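Local coordinates for protein type IV pilus biogenesis factor PilY1 (Pseudomonas aeruginosa, PDB 3HX6) that primes type IV pilus assembly, supports twitching motility and host-cell adhesion, and, through calcium binding and release, apparently regulates pilus retraction, at residues A[253-258]-A[332-337]; A[267-272]-A[371-376]. The protein carries 3 engineered substitutions. One frame throughout, in Å; residues are numbered along the deposited sequence.

Interaction 1. Residues A[253-258]-A[332-337]. With CA (calcium ion), chain C.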
ATOM      1  N   SER A 253      -8.894 -13.168 -24.744  1.00 13.55           N
ATOM      2  CA  SER A 253      -8.677 -13.225 -23.299  1.00 12.07           C
ATOM      3  C   SER A 253      -9.962 -13.310 -22.488  1.00 12.32           C
ATOM      4  O   SER A 253     -10.843 -12.459 -22.599  1.00 10.90           O
ATOM      5  CB  SER A 253      -7.883 -11.998 -22.842  1.00 13.56           C
ATOM      6  OG  SER A 253      -6.778 -11.761 -23.695  1.00 15.55           O
ATOM      7  N   PRO A 254     -10.080 -14.339 -21.635  1.00 13.09           N
ATOM      8  CA  PRO A 254     -11.307 -14.442 -20.840  1.00 12.94           C
ATOM      9  C   PRO A 254     -11.208 -13.720 -19.507  1.00 15.45           C
ATOM     10  O   PRO A 254     -10.108 -13.428 -19.023  1.00 15.40           O
ATOM     11  CB  PRO A 254     -11.453 -15.945 -20.637  1.00 11.65           C
ATOM     12  CG  PRO A 254     -10.016 -16.368 -20.468  1.00 12.91           C
ATOM     13  CD  PRO A 254      -9.290 -15.581 -21.557  1.00  9.04           C
ATOM     14  N   ARG A 255     -12.368 -13.415 -18.931  1.00 12.29           N
ATOM     15  CA  ARG A 255     -12.439 -12.805 -17.617  1.00 12.52           C
ATOM     16  C   ARG A 255     -13.292 -13.781 -16.803  1.00 14.41           C
ATOM     17  O   ARG A 255     -14.444 -14.053 -17.146  1.00 12.37           O
ATOM     18  CB  ARG A 255     -13.130 -11.441 -17.660  1.00 13.81           C
ATOM     19  CG  ARG A 255     -13.367 -10.822 -16.276  1.00 14.53           C
ATOM     20  CD  ARG A 255     -12.055 -10.465 -15.568  1.00 16.36           C
ATOM     21  NE  ARG A 255     -11.269  -9.533 -16.368  1.00 19.79           N
ATOM     22  CZ  ARG A 255     -10.072  -9.062 -16.030  1.00 23.75           C
ATOM     23  NH1 ARG A 255      -9.504  -9.433 -14.886  1.00 23.55           N
ATOM     24  NH2 ARG A 255      -9.432  -8.236 -16.848  1.00 21.32           N
ATOM     25  N   LEU A 256     -12.726 -14.328 -15.741  1.00 13.79           N
ATOM     26  CA  LEU A 256     -13.477 -15.259 -14.916  1.00 15.32           C
ATOM     27  C   LEU A 256     -14.285 -14.508 -13.871  1.00 14.85           C
ATOM     28  O   LEU A 256     -13.860 -13.459 -13.382  1.00 16.16           O
ATOM     29  CB  LEU A 256     -12.527 -16.256 -14.254  1.00 17.01           C
ATOM     30  CG  LEU A 256     -12.340 -17.551 -15.054  1.00 19.82           C
ATOM     31  CD1 LEU A 256     -11.987 -17.248 -16.504  1.00 20.87           C
ATOM     32  CD2 LEU A 256     -11.272 -18.390 -14.391  1.00 24.13           C
ATOM     33  N   ALA A 257     -15.459 -15.038 -13.549  1.00 14.25           N
ATOM     34  CA  ALA A 257     -16.331 -14.418 -12.558  1.00 13.50           C
ATOM     35  C   ALA A 257     -16.578 -15.387 -11.415  1.00 13.92           C
ATOM     36  O   ALA A 257     -16.835 -16.572 -11.637  1.00 12.00           O
ATOM     37  CB  ALA A 257     -17.663 -14.023 -13.193  1.00 10.99           C
ATOM     38  N   ASP A 258     -16.504 -14.860 -10.198  1.00 13.63           N
ATOM     39  CA  ASP A 258     -16.724 -15.618  -8.973  1.00 16.86           C
ATOM     40  C   ASP A 258     -17.818 -14.846  -8.246  1.00 17.62           C
ATOM     41  O   ASP A 258     -17.544 -13.876  -7.544  1.00 20.03           O
ATOM     42  CB  ASP A 258     -15.432 -15.638  -8.147  1.00 16.53           C
ATOM     43  CG  ASP A 258     -15.643 -16.164  -6.738  1.00 17.61           C
ATOM     44  OD1 ASP A 258     -16.702 -16.765  -6.473  1.00 16.66           O
ATOM     45  OD2 ASP A 258     -14.740 -15.981  -5.899  1.00 19.90           O
ATOM     46  N   PRO A 332     -12.878  -8.883 -20.860  1.00 10.20           N
ATOM     47  CA  PRO A 332     -13.970  -8.044 -20.373  1.00 12.25           C
ATOM     48  C   PRO A 332     -13.674  -7.757 -18.902  1.00 13.41           C
ATOM     49  O   PRO A 332     -12.772  -8.365 -18.317  1.00 11.63           O
ATOM     50  CB  PRO A 332     -15.202  -8.947 -20.506  1.00 12.36           C
ATOM     51  CG  PRO A 332     -14.793  -9.986 -21.508  1.00 12.42           C
ATOM     52  CD  PRO A 332     -13.361 -10.241 -21.157  1.00 10.21           C
ATOM     53  N   SER A 333     -14.419  -6.819 -18.327  1.00 11.53           N
ATOM     54  CA  SER A 333     -14.312  -6.470 -16.913  1.00 12.78           C
ATOM     55  C   SER A 333     -15.750  -6.524 -16.432  1.00 12.47           C
ATOM     56  O   SER A 333     -16.663  -6.242 -17.202  1.00 12.85           O
ATOM     57  CB  SER A 333     -13.745  -5.059 -16.714  1.00 12.02           C
ATOM     58  OG  SER A 333     -12.337  -5.068 -16.811  1.00 13.35           O
ATOM     59  N   LEU A 334     -15.957  -6.887 -15.174  1.00 13.25           N
ATOM     60  CA  LEU A 334     -17.311  -7.001 -14.641  1.00 16.05           C
ATOM     61  C   LEU A 334     -17.554  -6.093 -13.450  1.00 15.95           C
ATOM     62  O   LEU A 334     -16.711  -5.986 -12.561  1.00 16.36           O
ATOM     63  CB  LEU A 334     -17.580  -8.451 -14.225  1.00 18.35           C
ATOM     64  CG  LEU A 334     -17.331  -9.518 -15.296  1.00 22.79           C
ATOM     65  CD1 LEU A 334     -17.438 -10.900 -14.673  1.00 25.47           C
ATOM     66  CD2 LEU A 334     -18.323  -9.362 -16.425  1.00 23.00           C
ATOM     67  N   VAL A 335     -18.710  -5.436 -13.439  1.00 13.52           N
ATOM     68  CA  VAL A 335     -19.074  -4.557 -12.331  1.00 14.94           C
ATOM     69  C   VAL A 335     -20.511  -4.896 -11.948  1.00 13.61           C
ATOM     70  O   VAL A 335     -21.375  -5.003 -12.817  1.00 11.05           O
ATOM     71  CB  VAL A 335     -18.991  -3.057 -12.732  1.00 15.22           C
ATOM     72  CG1 VAL A 335     -19.333  -2.184 -11.543  1.00 18.14           C
ATOM     73  CG2 VAL A 335     -17.588  -2.717 -13.232  1.00 19.99           C
ATOM     74  N   ARG A 336     -20.768  -5.084 -10.656  1.00 14.31           N
ATOM     75  CA  ARG A 336     -22.121  -5.403 -10.213  1.00 17.16           C
ATOM     76  C   ARG A 336     -23.066  -4.278 -10.633  1.00 17.05           C
ATOM     77  O   ARG A 336     -22.762  -3.100 -10.455  1.00 16.39           O
ATOM     78  CB  ARG A 336     -22.176  -5.564  -8.688  1.00 18.75           C
ATOM     79  CG  ARG A 336     -23.485  -6.187  -8.204  1.00 21.27           C
ATOM     80  CD  ARG A 336     -23.631  -6.119  -6.686  1.00 23.35           C
ATOM     81  NE  ARG A 336     -22.682  -6.968  -5.973  1.00 24.79           N
ATOM     82  CZ  ARG A 336     -22.771  -8.293  -5.882  1.00 25.59           C
ATOM     83  NH1 ARG A 336     -23.771  -8.942  -6.463  1.00 24.17           N
ATOM     84  NH2 ARG A 336     -21.859  -8.969  -5.199  1.00 25.91           N
ATOM     85  N   HIS A 337     -24.209  -4.641 -11.198  1.00 17.30           N
ATOM     86  CA  HIS A 337     -25.175  -3.636 -11.619  1.00 18.85           C
ATOM     87  C   HIS A 337     -25.648  -2.824 -10.404  1.00 20.64           C
ATOM     88  O   HIS A 337     -25.718  -3.342  -9.290  1.00 21.18           O
ATOM     89  CB  HIS A 337     -26.353  -4.324 -12.300  1.00 18.77           C
ATOM     90  CG  HIS A 337     -27.280  -3.384 -13.001  1.00 18.83           C
ATOM     91  ND1 HIS A 337     -28.262  -2.677 -12.342  1.00 18.81           N
ATOM     92  CD2 HIS A 337     -27.362  -3.022 -14.302  1.00 19.77           C
ATOM     93  CE1 HIS A 337     -28.912  -1.923 -13.209  1.00 20.32           C
ATOM     94  NE2 HIS A 337     -28.386  -2.113 -14.406  1.00 18.30           N
TER
HETATM   95 CA    CA C   1     -17.658 -19.135  -6.860  1.00 20.24          CA
HETATM   96  O   HOH W   1     -10.558  -6.302 -18.625  1.00 13.42           O
HETATM   97  O   HOH W   2     -18.184 -21.353  -6.100  1.00 22.38           O

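Interaction 2. Residues A[267-272]-A[371-376]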
ATOM      1  N   TYR A 267     -18.248 -18.388 -13.772  1.00 13.13           N
ATOM      2  CA  TYR A 267     -18.497 -18.085 -15.180  1.00 14.31           C
ATOM      3  C   TYR A 267     -17.220 -17.543 -15.798  1.00 13.11           C
ATOM      4  O   TYR A 267     -16.301 -17.132 -15.095  1.00 13.28           O
ATOM      5  CB  TYR A 267     -19.550 -16.984 -15.344  1.00 15.30           C
ATOM      6  CG  TYR A 267     -20.914 -17.256 -14.760  1.00 16.51           C
ATOM      7  CD1 TYR A 267     -21.792 -18.154 -15.366  1.00 15.12           C
ATOM      8  CD2 TYR A 267     -21.347 -16.571 -13.625  1.00 15.71           C
ATOM      9  CE1 TYR A 267     -23.070 -18.358 -14.859  1.00 16.71           C
ATOM     10  CE2 TYR A 267     -22.619 -16.766 -13.111  1.00 16.42           C
ATOM     11  CZ  TYR A 267     -23.474 -17.657 -13.730  1.00 15.62           C
ATOM     12  OH  TYR A 267     -24.729 -17.839 -13.216  1.00 18.59           O
ATOM     13  N   ALA A 268     -17.190 -17.516 -17.122  1.00 13.15           N
ATOM     14  CA  ALA A 268     -16.062 -16.967 -17.851  1.00 13.39           C
ATOM     15  C   ALA A 268     -16.692 -16.144 -18.961  1.00 14.64           C
ATOM     16  O   ALA A 268     -17.706 -16.544 -19.535  1.00 13.83           O
ATOM     17  CB  ALA A 268     -15.193 -18.087 -18.443  1.00 12.95           C
ATOM     18  N   TYR A 269     -16.114 -14.982 -19.231  1.00 13.67           N
ATOM     19  CA  TYR A 269     -16.598 -14.107 -20.290  1.00 13.13           C
ATOM     20  C   TYR A 269     -15.419 -13.855 -21.220  1.00 13.52           C
ATOM     21  O   TYR A 269     -14.304 -13.609 -20.763  1.00 12.17           O
ATOM     22  CB  TYR A 269     -17.077 -12.766 -19.732  1.00 11.90           C
ATOM     23  CG  TYR A 269     -18.317 -12.836 -18.872  1.00 11.19           C
ATOM     24  CD1 TYR A 269     -18.243 -13.191 -17.525  1.00 11.22           C
ATOM     25  CD2 TYR A 269     -19.561 -12.484 -19.393  1.00 10.90           C
ATOM     26  CE1 TYR A 269     -19.384 -13.177 -16.708  1.00 11.80           C
ATOM     27  CE2 TYR A 269     -20.704 -12.472 -18.592  1.00 10.22           C
ATOM     28  CZ  TYR A 269     -20.607 -12.813 -17.250  1.00 13.86           C
ATOM     29  OH  TYR A 269     -21.727 -12.755 -16.445  1.00 11.58           O
ATOM     30  N   ALA A 270     -15.661 -13.913 -22.522  1.00 12.07           N
ATOM     31  CA  ALA A 270     -14.591 -13.694 -23.479  1.00 11.50           C
ATOM     32  C   ALA A 270     -15.127 -13.261 -24.836  1.00 11.41           C
ATOM     33  O   ALA A 270     -16.135 -13.781 -25.310  1.00 11.39           O
ATOM     34  CB  ALA A 270     -13.761 -14.985 -23.630  1.00 10.73           C
ATOM     35  N   GLY A 271     -14.457 -12.297 -25.452  1.00 11.91           N
ATOM     36  CA  GLY A 271     -14.877 -11.855 -26.768  1.00 13.07           C
ATOM     37  C   GLY A 271     -14.101 -12.665 -27.789  1.00 13.77           C
ATOM     38  O   GLY A 271     -13.208 -13.438 -27.421  1.00 11.85           O
ATOM     39  N   ASP A 272     -14.443 -12.525 -29.066  1.00 13.22           N
ATOM     40  CA  ASP A 272     -13.725 -13.253 -30.099  1.00 11.91           C
ATOM     41  C   ASP A 272     -13.418 -12.325 -31.279  1.00 12.95           C
ATOM     42  O   ASP A 272     -13.806 -11.153 -31.271  1.00 11.28           O
ATOM     43  CB  ASP A 272     -14.523 -14.490 -30.542  1.00 11.81           C
ATOM     44  CG  ASP A 272     -15.827 -14.142 -31.244  1.00 17.44           C
ATOM     45  OD1 ASP A 272     -16.664 -15.063 -31.405  1.00 17.45           O
ATOM     46  OD2 ASP A 272     -16.018 -12.969 -31.641  1.00 13.11           O
ATOM     47  N   ILE A 371     -22.519  -4.035 -21.181  1.00 13.79           N
ATOM     48  CA  ILE A 371     -23.738  -4.819 -21.370  1.00 13.15           C
ATOM     49  C   ILE A 371     -24.254  -5.471 -20.087  1.00 12.88           C
ATOM     50  O   ILE A 371     -23.511  -6.112 -19.354  1.00 10.23           O
ATOM     51  CB  ILE A 371     -23.520  -5.938 -22.411  1.00 12.19           C
ATOM     52  CG1 ILE A 371     -23.052  -5.338 -23.736  1.00 13.24           C
ATOM     53  CG2 ILE A 371     -24.817  -6.728 -22.603  1.00 14.49           C
ATOM     54  CD1 ILE A 371     -24.031  -4.366 -24.363  1.00  7.29           C
ATOM     55  N   TRP A 372     -25.546  -5.327 -19.834  1.00 12.40           N
ATOM     56  CA  TRP A 372     -26.135  -5.898 -18.633  1.00 13.48           C
ATOM     57  C   TRP A 372     -26.417  -7.390 -18.753  1.00 12.54           C
ATOM     58  O   TRP A 372     -27.216  -7.808 -19.582  1.00 14.61           O
ATOM     59  CB  TRP A 372     -27.435  -5.168 -18.303  1.00 14.17           C
ATOM     60  CG  TRP A 372     -28.018  -5.494 -16.961  1.00 17.16           C
ATOM     61  CD1 TRP A 372     -27.457  -6.263 -15.979  1.00 16.73           C
ATOM     62  CD2 TRP A 372     -29.250  -4.998 -16.425  1.00 15.70           C
ATOM     63  NE1 TRP A 372     -28.260  -6.270 -14.868  1.00 15.84           N
ATOM     64  CE2 TRP A 372     -29.367  -5.500 -15.112  1.00 16.89           C
ATOM     65  CE3 TRP A 372     -30.265  -4.172 -16.929  1.00 17.63           C
ATOM     66  CZ2 TRP A 372     -30.463  -5.203 -14.288  1.00 17.79           C
ATOM     67  CZ3 TRP A 372     -31.359  -3.875 -16.110  1.00 17.50           C
ATOM     68  CH2 TRP A 372     -31.446  -4.392 -14.804  1.00 17.38           C
ATOM     69  N   ASP A 373     -25.737  -8.192 -17.940  1.00 10.91           N
ATOM     70  CA  ASP A 373     -25.987  -9.630 -17.908  1.00 12.50           C
ATOM     71  C   ASP A 373     -26.863  -9.753 -16.661  1.00 11.50           C
ATOM     72  O   ASP A 373     -26.371  -9.609 -15.549  1.00 10.91           O
ATOM     73  CB  ASP A 373     -24.692 -10.420 -17.700  1.00 12.25           C
ATOM     74  CG  ASP A 373     -24.923 -11.921 -17.705  1.00 15.14           C
ATOM     75  OD1 ASP A 373     -26.103 -12.340 -17.664  1.00 15.51           O
ATOM     76  OD2 ASP A 373     -23.931 -12.683 -17.742  1.00 12.99           O
ATOM     77  N   GLN A 374     -28.158 -10.004 -16.843  1.00 13.92           N
ATOM     78  CA  GLN A 374     -29.074 -10.094 -15.707  1.00 16.81           C
ATOM     79  C   GLN A 374     -29.245 -11.489 -15.124  1.00 17.61           C
ATOM     80  O   GLN A 374     -30.000 -11.676 -14.169  1.00 17.75           O
ATOM     81  CB  GLN A 374     -30.454  -9.579 -16.110  1.00 17.38           C
ATOM     82  CG  GLN A 374     -30.443  -8.291 -16.894  1.00 17.53           C
ATOM     83  CD  GLN A 374     -31.841  -7.738 -17.073  1.00 20.11           C
ATOM     84  OE1 GLN A 374     -32.134  -7.066 -18.055  1.00 23.67           O
ATOM     85  NE2 GLN A 374     -32.708  -8.013 -16.111  1.00 20.32           N
ATOM     86  N   GLN A 375     -28.544 -12.463 -15.688  1.00 16.14           N
ATOM     87  CA  GLN A 375     -28.670 -13.848 -15.235  1.00 18.46           C
ATOM     88  C   GLN A 375     -27.349 -14.367 -14.689  1.00 18.61           C
ATOM     89  O   GLN A 375     -26.776 -15.302 -15.233  1.00 18.21           O
ATOM     90  CB  GLN A 375     -29.115 -14.718 -16.409  1.00 15.83           C
ATOM     91  CG  GLN A 375     -30.369 -14.208 -17.097  1.00 16.97           C
ATOM     92  CD  GLN A 375     -30.727 -15.028 -18.320  1.00 18.59           C
ATOM     93  OE1 GLN A 375     -30.114 -14.892 -19.382  1.00 21.25           O
ATOM     94  NE2 GLN A 375     -31.712 -15.899 -18.173  1.00 18.00           N
ATOM     95  N   THR A 376     -26.883 -13.765 -13.600  1.00 19.65           N
ATOM     96  CA  THR A 376     -25.601 -14.130 -13.009  1.00 18.88           C
ATOM     97  C   THR A 376     -25.714 -14.776 -11.631  1.00 18.26           C
ATOM     98  O   THR A 376     -24.753 -14.788 -10.868  1.00 18.91           O
ATOM     99  CB  THR A 376     -24.708 -12.885 -12.881  1.00 17.35           C
ATOM    100  OG1 THR A 376     -25.347 -11.938 -12.015  1.00 17.46           O
ATOM    101  CG2 THR A 376     -24.489 -12.236 -14.252  1.00 12.98           C
TER
HETATM  102  O   HOH W   3     -26.637 -18.036 -14.911  1.00 16.82           O

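Interaction 1. Residues A[253-258]-A[332-337]
Arg-255 leaves its strand with CG anti to the backbone N (chi1 174°), then bends twice, and the folded chain curls round the carbonyl oxygen of Pro-332. That curl brings NE of Arg-255 to O of Pro-332 at 2.7 Å, a fairly straight bond (157° at the hydrogen). The oxygen sits at the edge of the guanidinium, close to its plane, and also lies 3.2 Å from CG of Arg-255, so the aliphatic part of the arginine packs on the group its nitrogen binds. Beyond NE, Arg-255 NH2 donates to water 1 (2.9 Å), which is also hydrogen-bonded to OG of Ser-333 (2.8 Å). Across this contact the guanidinium has one direct and one water-bridged bond; a long, weak ion pair to Asp-452 adds to them.

Apolar contacts fill in beside this grip. The Pro-332 ring lies beside Ser-253 to Arg-255, with its CD 3.7 Å from CB of Arg-255. Further on, CD1 of Leu-334 presses on CB of Ala-257 at 3.5 Å, tighter than usual carbon packing; both side chains also touch Tyr-269. The strands run side by side at 28°, their axes 7.8 Å apart, and no backbone hydrogen bond links them.

Just past the strand, OD1 of Asp-258 binds the calcium ion at 2.6 Å, with Asn-260, Asp-262, the Val-264 carbonyl and Asp-266 as further ligands. Strands 251-257 and 333-336 are the first strands of successive sheets, so this contact is the seam between two neighbouring blades of the C-terminal beta-propeller domain, with an EF-hand-like calcium loop at its end.

Interaction 2. Residues A[267-272]-A[371-376]
A buried carboxylate oxygen does double duty here: OD2 of Asp-373 accepts the hydroxyl of Tyr-269 at 2.6 Å and also forms a salt bridge with Arg-279, which bonds the Gln-375 carbonyl and makes a cation-pi contact with Tyr-267 as well. CG of Asp-373 lies anti to the backbone N (chi1 -178°), which carries the carboxylate across to the tyrosine. The tyrosine reaches OD2 on its anti side, 33° out of the carboxylate plane, while the oxygen lies in the plane of the phenol ring, at its edge. Ring and carboxylate are turned 76° against each other. With an arginine alongside and a hydroxyl donating to it, the aspartate would be expected to stay ionised.

The other oxygen is spent within its own turn. OD1 of Asp-373 takes the backbone N of Gln-375 at 3.1 Å, approached from above the carboxylate plane, and this makes an Asx turn as the chain leaves the strand. Both carboxylate oxygens are thus engaged, which fixes the rotation of the group.

Tyr-267, two residues before Tyr-269, reaches the same turn. Its OH donates to water 3 (2.6 Å), which passes a hydrogen bond to O of Gln-375 (2.8 Å), and it is also bonded to the backbone N of Gly-378. The ring edge faces the Thr-376 carbonyl, with CE2 of Tyr-267 3.7 Å from O of Thr-376. CG2 of Thr-376 packs against OH of Tyr-269 at 3.6 Å.

The Tyr-269 to Asp-373 bond spans a backbone gap of 10.7 Å between their CA atoms. The contact joins the second strand of one propeller blade to the third strand of the next and the turn after it, an inter-blade contact of the beta-propeller built from long tyrosine side chains.

Interactions 1 and 2 cross the same seam between two blades, at the first and second strands of one blade and the first and third of the other, with centres about 7 Å apart. Strands 251-257 and 267-272 are antiparallel neighbours: N of Arg-255 lies 2.7 Å from O of Tyr-269, and N of Ala-257 the same distance from O of Tyr-267. On the facing blade, His-337 stacks on Trp-372, with CD2 of His-337 3.3 Å from CE2 of Trp-372. The loop between strands 251-257 and 267-272 holds the calcium ion. Asp-258 of interaction 1 binds it directly, whereas the side chain of Tyr-267 in interaction 2 lies about 8 Å from the ion.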